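Alginate lyase (Bacteroides ovatus, PDB 3NNB) probably cleaves the polysaccharide alginate by beta-elimination, as other alginate lyases do. Local coordinates at residues M66-W71 with P91-L96; R84-R89 with A270-L275. One frame throughout, in Å; residues are numbered along the deposited sequence. Where two conformers were deposited one is given.

Contact 1: residues M66-W71 with P91-L96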
loop_
_atom_site.group_PDB
_atom_site.type_symbol
_atom_site.label_atom_id
_atom_site.label_comp_id
_atom_site.label_asym_id
_atom_site.label_seq_id
_atom_site.Cartn_x
_atom_site.Cartn_y
_atom_site.Cartn_z
HETATM N N MSE A 66 -9.961 -8.448 11.304
HETATM C CA MSE A 66 -11.416 -8.358 11.119
HETATM C C MSE A 66 -11.754 -7.442 9.950
HETATM O O MSE A 66 -11.119 -6.393 9.778
HETATM C CB MSE A 66 -12.054 -7.749 12.376
HETATM C CG MSE A 66 -13.579 -7.823 12.383
HETATM SE SE MSE A 66 -14.286 -6.792 13.898
HETATM C CE MSE A 66 -14.421 -5.160 12.991
ATOM N N GLY A 67 -12.759 -7.799 9.162
ATOM C CA GLY A 67 -13.242 -6.914 8.103
ATOM C C GLY A 67 -13.581 -5.548 8.712
ATOM O O GLY A 67 -14.433 -5.466 9.623
ATOM N N PRO A 68 -12.926 -4.467 8.259
ATOM C CA PRO A 68 -13.060 -3.215 9.019
ATOM C C PRO A 68 -14.453 -2.610 9.047
ATOM O O PRO A 68 -14.772 -1.907 9.992
ATOM C CB PRO A 68 -12.126 -2.264 8.295
ATOM C CG PRO A 68 -11.106 -3.135 7.803
ATOM C CD PRO A 68 -11.774 -4.391 7.351
ATOM N N TYR A 69 -15.270 -2.873 8.020
ATOM C CA TYR A 69 -16.598 -2.251 7.926
ATOM C C TYR A 69 -17.723 -3.095 8.519
ATOM O O TYR A 69 -18.907 -2.839 8.256
ATOM C CB TYR A 69 -16.911 -1.916 6.484
ATOM C CG TYR A 69 -15.921 -0.973 5.818
ATOM C CD1 TYR A 69 -15.301 0.075 6.493
ATOM C CD2 TYR A 69 -15.650 -1.120 4.463
ATOM C CE1 TYR A 69 -14.410 0.952 5.817
ATOM C CE2 TYR A 69 -14.752 -0.243 3.797
ATOM C CZ TYR A 69 -14.171 0.785 4.478
ATOM O OH TYR A 69 -13.293 1.635 3.799
ATOM N N TRP A 70 -17.358 -4.118 9.296
ATOM C CA TRP A 70 -18.338 -5.074 9.826
ATOM C C TRP A 70 -18.522 -4.824 11.318
ATOM O O TRP A 70 -17.541 -4.739 12.074
ATOM C CB TRP A 70 -17.883 -6.534 9.497
ATOM C CG TRP A 70 -17.953 -6.787 8.019
ATOM C CD1 TRP A 70 -17.024 -6.413 7.063
ATOM C CD2 TRP A 70 -19.060 -7.320 7.301
ATOM N NE1 TRP A 70 -17.474 -6.758 5.815
ATOM C CE2 TRP A 70 -18.720 -7.308 5.921
ATOM C CE3 TRP A 70 -20.292 -7.856 7.687
ATOM C CZ2 TRP A 70 -19.587 -7.810 4.929
ATOM C CZ3 TRP A 70 -21.146 -8.356 6.704
ATOM C CH2 TRP A 70 -20.779 -8.337 5.351
ATOM N N TRP A 71 -19.804 -4.715 11.707
ATOM C CA TRP A 71 -20.231 -4.301 13.042
ATOM C C TRP A 71 -21.277 -5.240 13.618
ATOM O O TRP A 71 -22.034 -5.854 12.878
ATOM C CB TRP A 71 -20.908 -2.914 12.996
ATOM C CG TRP A 71 -20.018 -1.780 12.550
ATOM C CD1 TRP A 71 -19.530 -1.565 11.298
ATOM C CD2 TRP A 71 -19.539 -0.714 13.364
ATOM N NE1 TRP A 71 -18.753 -0.409 11.281
ATOM C CE2 TRP A 71 -18.741 0.125 12.539
ATOM C CE3 TRP A 71 -19.677 -0.389 14.720
ATOM C CZ2 TRP A 71 -18.145 1.286 13.023
ATOM C CZ3 TRP A 71 -19.072 0.767 15.190
ATOM C CH2 TRP A 71 -18.304 1.558 14.362
ATOM N N PRO A 91 -14.048 0.016 15.558
ATOM C CA PRO A 91 -12.813 0.067 16.346
ATOM C C PRO A 91 -12.402 -1.270 16.958
ATOM O O PRO A 91 -11.258 -1.389 17.398
ATOM C CB PRO A 91 -13.123 1.120 17.409
ATOM C CG PRO A 91 -14.579 1.242 17.439
ATOM C CD PRO A 91 -15.080 0.928 16.060
ATOM N N GLU A 92 -13.305 -2.240 17.032
ATOM C CA GLU A 92 -12.951 -3.601 17.481
ATOM C C GLU A 92 -11.831 -4.186 16.692
ATOM O O GLU A 92 -11.150 -5.063 17.157
ATOM C CB GLU A 92 -14.148 -4.570 17.344
ATOM C CG GLU A 92 -15.228 -4.321 18.333
ATOM C CD GLU A 92 -16.277 -5.402 18.287
ATOM O OE1 GLU A 92 -16.829 -5.694 17.214
ATOM O OE2 GLU A 92 -16.579 -5.947 19.344
ATOM N N LEU A 93 -11.653 -3.731 15.460
ATOM C CA LEU A 93 -10.555 -4.287 14.652
ATOM C C LEU A 93 -9.175 -4.164 15.302
ATOM O O LEU A 93 -8.268 -4.968 15.029
ATOM C CB LEU A 93 -10.590 -3.714 13.249
ATOM C CG LEU A 93 -10.073 -2.290 13.051
ATOM C CD1 LEU A 93 -8.522 -2.267 12.936
ATOM C CD2 LEU A 93 -10.714 -1.742 11.779
ATOM N N ASP A 94 -9.041 -3.208 16.217
ATOM C CA ASP A 94 -7.777 -2.928 16.900
ATOM C C ASP A 94 -7.351 -4.061 17.823
ATOM O O ASP A 94 -6.183 -4.140 18.188
ATOM C CB ASP A 94 -7.899 -1.631 17.698
ATOM C CG ASP A 94 -6.583 -1.217 18.312
ATOM O OD1 ASP A 94 -5.615 -1.059 17.534
ATOM O OD2 ASP A 94 -6.515 -1.070 19.558
ATOM N N LYS A 95 -8.286 -4.942 18.194
ATOM C CA LYS A 95 -7.990 -6.066 19.089
ATOM C C LYS A 95 -7.150 -7.153 18.417
ATOM O O LYS A 95 -6.543 -7.991 19.095
ATOM C CB LYS A 95 -9.288 -6.725 19.590
ATOM C CG LYS A 95 -10.175 -5.850 20.457
ATOM C CD LYS A 95 -11.509 -6.616 20.774
ATOM C CE LYS A 95 -12.677 -5.691 21.246
ATOM N NZ LYS A 95 -14.048 -6.309 20.972
ATOM N N LEU A 96 -7.167 -7.173 17.095
ATOM C CA LEU A 96 -6.498 -8.231 16.324
ATOM C C LEU A 96 -5.170 -7.689 15.766
ATOM O O LEU A 96 -4.560 -6.844 16.403
ATOM C CB LEU A 96 -7.459 -8.774 15.282
ATOM C CG LEU A 96 -8.770 -9.318 15.842
ATOM C CD1 LEU A 96 -9.640 -9.922 14.728
ATOM C CD2 LEU A 96 -8.467 -10.367 16.947
HETATM O O HOH W 1 -8.093 -6.397 12.665
#
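Met-66, present as selenomethionine, lays its long side chain against segment 91-96, meeting it at three levels. Its CB lies 4.0 Å from Leu-96 CD1. Farther out, SE passes obliquely by Glu-92, 4.1 Å from that residue's CB. With CG anti to the backbone N (chi1 -170°) the chain runs straight out and bends only at chi3, 89°, which brings CE to 4.1 Å from Leu-93 CB. A flexible, unbranched apolar chain suits this path, since one residue can follow three neighbours. The backbone is joined through water 1, which accepts from Met-66 N and donates to Leu-93 O at 2.8 Å. Gly-67 opens a type I turn closed by Trp-70 N on Gly-67 O; a CB on Gly-67 would run into the Trp-70 ring. Pro-68, whose fixed phi fits the second place of that turn, sets CB 3.8 Å from Leu-93 CD2. At the far end, Trp-71 CH2 comes 3.7 Å from Pro-91 CD, the indole and the proline crossing at about a right angle, while Trp-71 NE1 hydrogen-bonds Gln-88 O. Glu-92 offers its aliphatic part to Met-66 and sends its carboxylate to Tyr-82 and, as a salt bridge, to Lys-95. This is mainly apolar packing of a beta turn and its flanking residues on a 3-10 segment, with one water between the backbones, just ahead of helix 98-118 in the alginate lyase family region.

Contact 2: residues R84-R89 with A270-L275; sequences RKDGQR and ARTTAL
Asp-86 points its side chain at segment 270-275. CB lies 3.9 Å from Thr-272 CG2 and also sits over one face of the Arg-84 guanidinium. CG is anti to the backbone N (chi1 -175°), which carries the carboxylate to the edge of the Arg-271 guanidinium, the two planes 27° apart. Arg-271 grips it side-on: NH2 gives to OD1 at 2.8 Å and NE to OD2 at 3.0 Å, both oxygens lying near the guanidinium plane. OD2 takes a second, nearly straight bond from Thr-272 N at 3.1 Å, arriving from the opposite face to NE; OD1 receives water 2, which donates to Thr-272 OG1 too. Thr-272 OG1 donates to Asp-86 O at 2.7 Å, from well above the carbonyl plane. Gly-87, third in the type II turn, faces Thr-272 OG1 where a CB would clash. Arg-84 NH2 comes over the Arg-271 guanidinium; the Asp-86 carboxylate beside them probably eases the closeness of the two charges, its link to Arg-84 being long and of charge alone. An asparagine here would probably cost the negative charge beside the two arginines and one of the two oxygens that Arg-271 NH2, Arg-271 NE and Thr-272 N share. This surface salt-bridge network, with a citrate, probably from the crystallisation liquor, on Arg-271 NH2, joins the type II turn of 85-88 to the residues leading into helix 274-293.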
loop_
_atom_site.group_PDB
_atom_site.type_symbol
_atom_site.label_atom_id
_atom_site.label_comp_id
_atom_site.label_asym_id
_atom_site.label_seq_id
_atom_site.Cartn_x
_atom_site.Cartn_y
_atom_site.Cartn_z
ATOM N N ARG A 84 -22.591 -5.057 7.547
ATOM C CA ARG A 84 -21.666 -4.125 6.929
ATOM C C ARG A 84 -22.171 -2.690 6.940
ATOM O O ARG A 84 -23.333 -2.418 6.676
ATOM C CB ARG A 84 -21.368 -4.553 5.499
ATOM C CG ARG A 84 -20.261 -3.770 4.835
ATOM C CD ARG A 84 -20.104 -4.358 3.457
ATOM N NE ARG A 84 -19.212 -3.676 2.549
ATOM C CZ ARG A 84 -19.566 -3.017 1.447
ATOM N NH1 ARG A 84 -20.835 -2.772 1.122
ATOM N NH2 ARG A 84 -18.610 -2.515 0.688
ATOM N N LYS A 85 -21.278 -1.771 7.313
ATOM C CA LYS A 85 -21.506 -0.328 7.252
ATOM C C LYS A 85 -20.363 0.269 6.407
ATOM O O LYS A 85 -19.309 0.674 6.937
ATOM C CB LYS A 85 -21.472 0.289 8.651
ATOM C CG LYS A 85 -22.525 -0.275 9.631
ATOM C CD LYS A 85 -23.928 0.006 9.159
ATOM C CE LYS A 85 -24.942 -0.458 10.242
ATOM N NZ LYS A 85 -26.352 -0.125 9.889
ATOM N N ASP A 86 -20.555 0.279 5.093
ATOM C CA ASP A 86 -19.470 0.672 4.169
ATOM C C ASP A 86 -18.897 2.025 4.579
ATOM O O ASP A 86 -19.630 3.031 4.742
ATOM C CB ASP A 86 -19.998 0.696 2.715
ATOM C CG ASP A 86 -18.923 0.967 1.685
ATOM O OD1 ASP A 86 -17.722 0.781 1.984
ATOM O OD2 ASP A 86 -19.303 1.402 0.550
ATOM N N GLY A 87 -17.574 2.059 4.744
ATOM C CA GLY A 87 -16.850 3.276 5.031
ATOM C C GLY A 87 -16.704 3.640 6.490
ATOM O O GLY A 87 -16.020 4.606 6.826
ATOM N N GLN A 88 -17.348 2.880 7.371
ATOM C CA GLN A 88 -17.293 3.128 8.815
ATOM C C GLN A 88 -16.516 2.011 9.493
ATOM O O GLN A 88 -16.973 0.859 9.493
ATOM C CB GLN A 88 -18.716 3.242 9.390
ATOM C CG GLN A 88 -19.568 4.351 8.737
ATOM C CD GLN A 88 -20.888 4.578 9.470
ATOM O OE1 GLN A 88 -20.895 5.050 10.589
ATOM N NE2 GLN A 88 -21.979 4.217 8.855
ATOM N N ARG A 89 -15.337 2.354 10.024
ATOM C CA ARG A 89 -14.401 1.385 10.568
ATOM C C ARG A 89 -14.721 1.024 12.033
ATOM O O ARG A 89 -14.691 1.884 12.940
ATOM C CB ARG A 89 -12.936 1.848 10.419
ATOM C CG ARG A 89 -12.455 1.909 8.978
ATOM C CD ARG A 89 -10.977 2.370 8.856
ATOM N NE ARG A 89 -10.003 1.339 9.242
ATOM C CZ ARG A 89 -9.417 0.454 8.429
ATOM N NH1 ARG A 89 -9.687 0.420 7.128
ATOM N NH2 ARG A 89 -8.543 -0.432 8.936
ATOM N N ALA A 270 -19.530 3.503 -6.691
ATOM C CA ALA A 270 -20.725 3.033 -5.970
ATOM C C ALA A 270 -20.510 3.049 -4.455
ATOM O O ALA A 270 -21.470 2.822 -3.699
ATOM C CB ALA A 270 -21.088 1.633 -6.401
ATOM N N ARG A 271 -19.282 3.265 -4.003
ATOM C CA ARG A 271 -18.986 3.203 -2.563
ATOM C C ARG A 271 -19.395 4.440 -1.784
ATOM O O ARG A 271 -19.567 5.525 -2.352
ATOM C CB ARG A 271 -17.493 2.967 -2.357
ATOM C CG ARG A 271 -16.948 1.706 -3.100
ATOM C CD ARG A 271 -17.608 0.408 -2.665
ATOM N NE ARG A 271 -17.276 0.124 -1.283
ATOM C CZ ARG A 271 -16.167 -0.485 -0.881
ATOM N NH1 ARG A 271 -15.233 -0.889 -1.760
ATOM N NH2 ARG A 271 -15.960 -0.676 0.419
ATOM N N THR A 272 -19.504 4.298 -0.434
ATOM C CA THR A 272 -19.796 5.454 0.411
ATOM C C THR A 272 -18.638 6.434 0.470
ATOM O O THR A 272 -18.837 7.621 0.736
ATOM C CB THR A 272 -20.213 5.082 1.838
ATOM O OG1 THR A 272 -19.146 4.410 2.460
ATOM C CG2 THR A 272 -21.455 4.196 1.861
ATOM N N THR A 273 -17.426 5.949 0.186
ATOM C CA THR A 273 -16.274 6.819 -0.024
ATOM C C THR A 273 -15.785 6.739 -1.476
ATOM O O THR A 273 -14.661 6.318 -1.754
ATOM C CB THR A 273 -15.143 6.536 1.003
ATOM O OG1 THR A 273 -14.749 5.147 0.965
ATOM C CG2 THR A 273 -15.574 6.881 2.436
ATOM N N ALA A 274 -16.651 7.133 -2.411
ATOM C CA ALA A 274 -16.343 7.013 -3.806
ATOM C C ALA A 274 -15.132 7.830 -4.261
ATOM O O ALA A 274 -14.390 7.396 -5.127
ATOM C CB ALA A 274 -17.590 7.374 -4.619
ATOM N N LEU A 275 -14.911 9.024 -3.685
ATOM C CA LEU A 275 -13.720 9.778 -4.064
ATOM C C LEU A 275 -12.485 9.045 -3.509
ATOM O O LEU A 275 -11.469 8.885 -4.199
ATOM C CB LEU A 275 -13.785 11.189 -3.543
ATOM C CG LEU A 275 -12.606 12.090 -3.867
ATOM C CD1 LEU A 275 -12.451 12.253 -5.371
ATOM C CD2 LEU A 275 -12.725 13.511 -3.168
HETATM O O HOH W 2 -16.721 3.317 1.539
#

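From the N terminus the chain passes 66-71, turns back through strand 83-84 and continues into 91-96, so contact 1 closes a short loop of 19 intervening residues. Contact 2 starts inside that loop, at 84-89, and closes only after 180 more residues, largely helical, when the chain returns at 270-275. The two therefore cross rather than nest. They also touch: Tyr-69 O lies 2.8 Å from Lys-85 N, a probable hydrogen bond, and the Tyr-69 ring packs on Gly-87. Contact 1 holds the beta-strand region to the lead-in of helix 98-118, while contact 2 ties the same region to the start of helix 274-293.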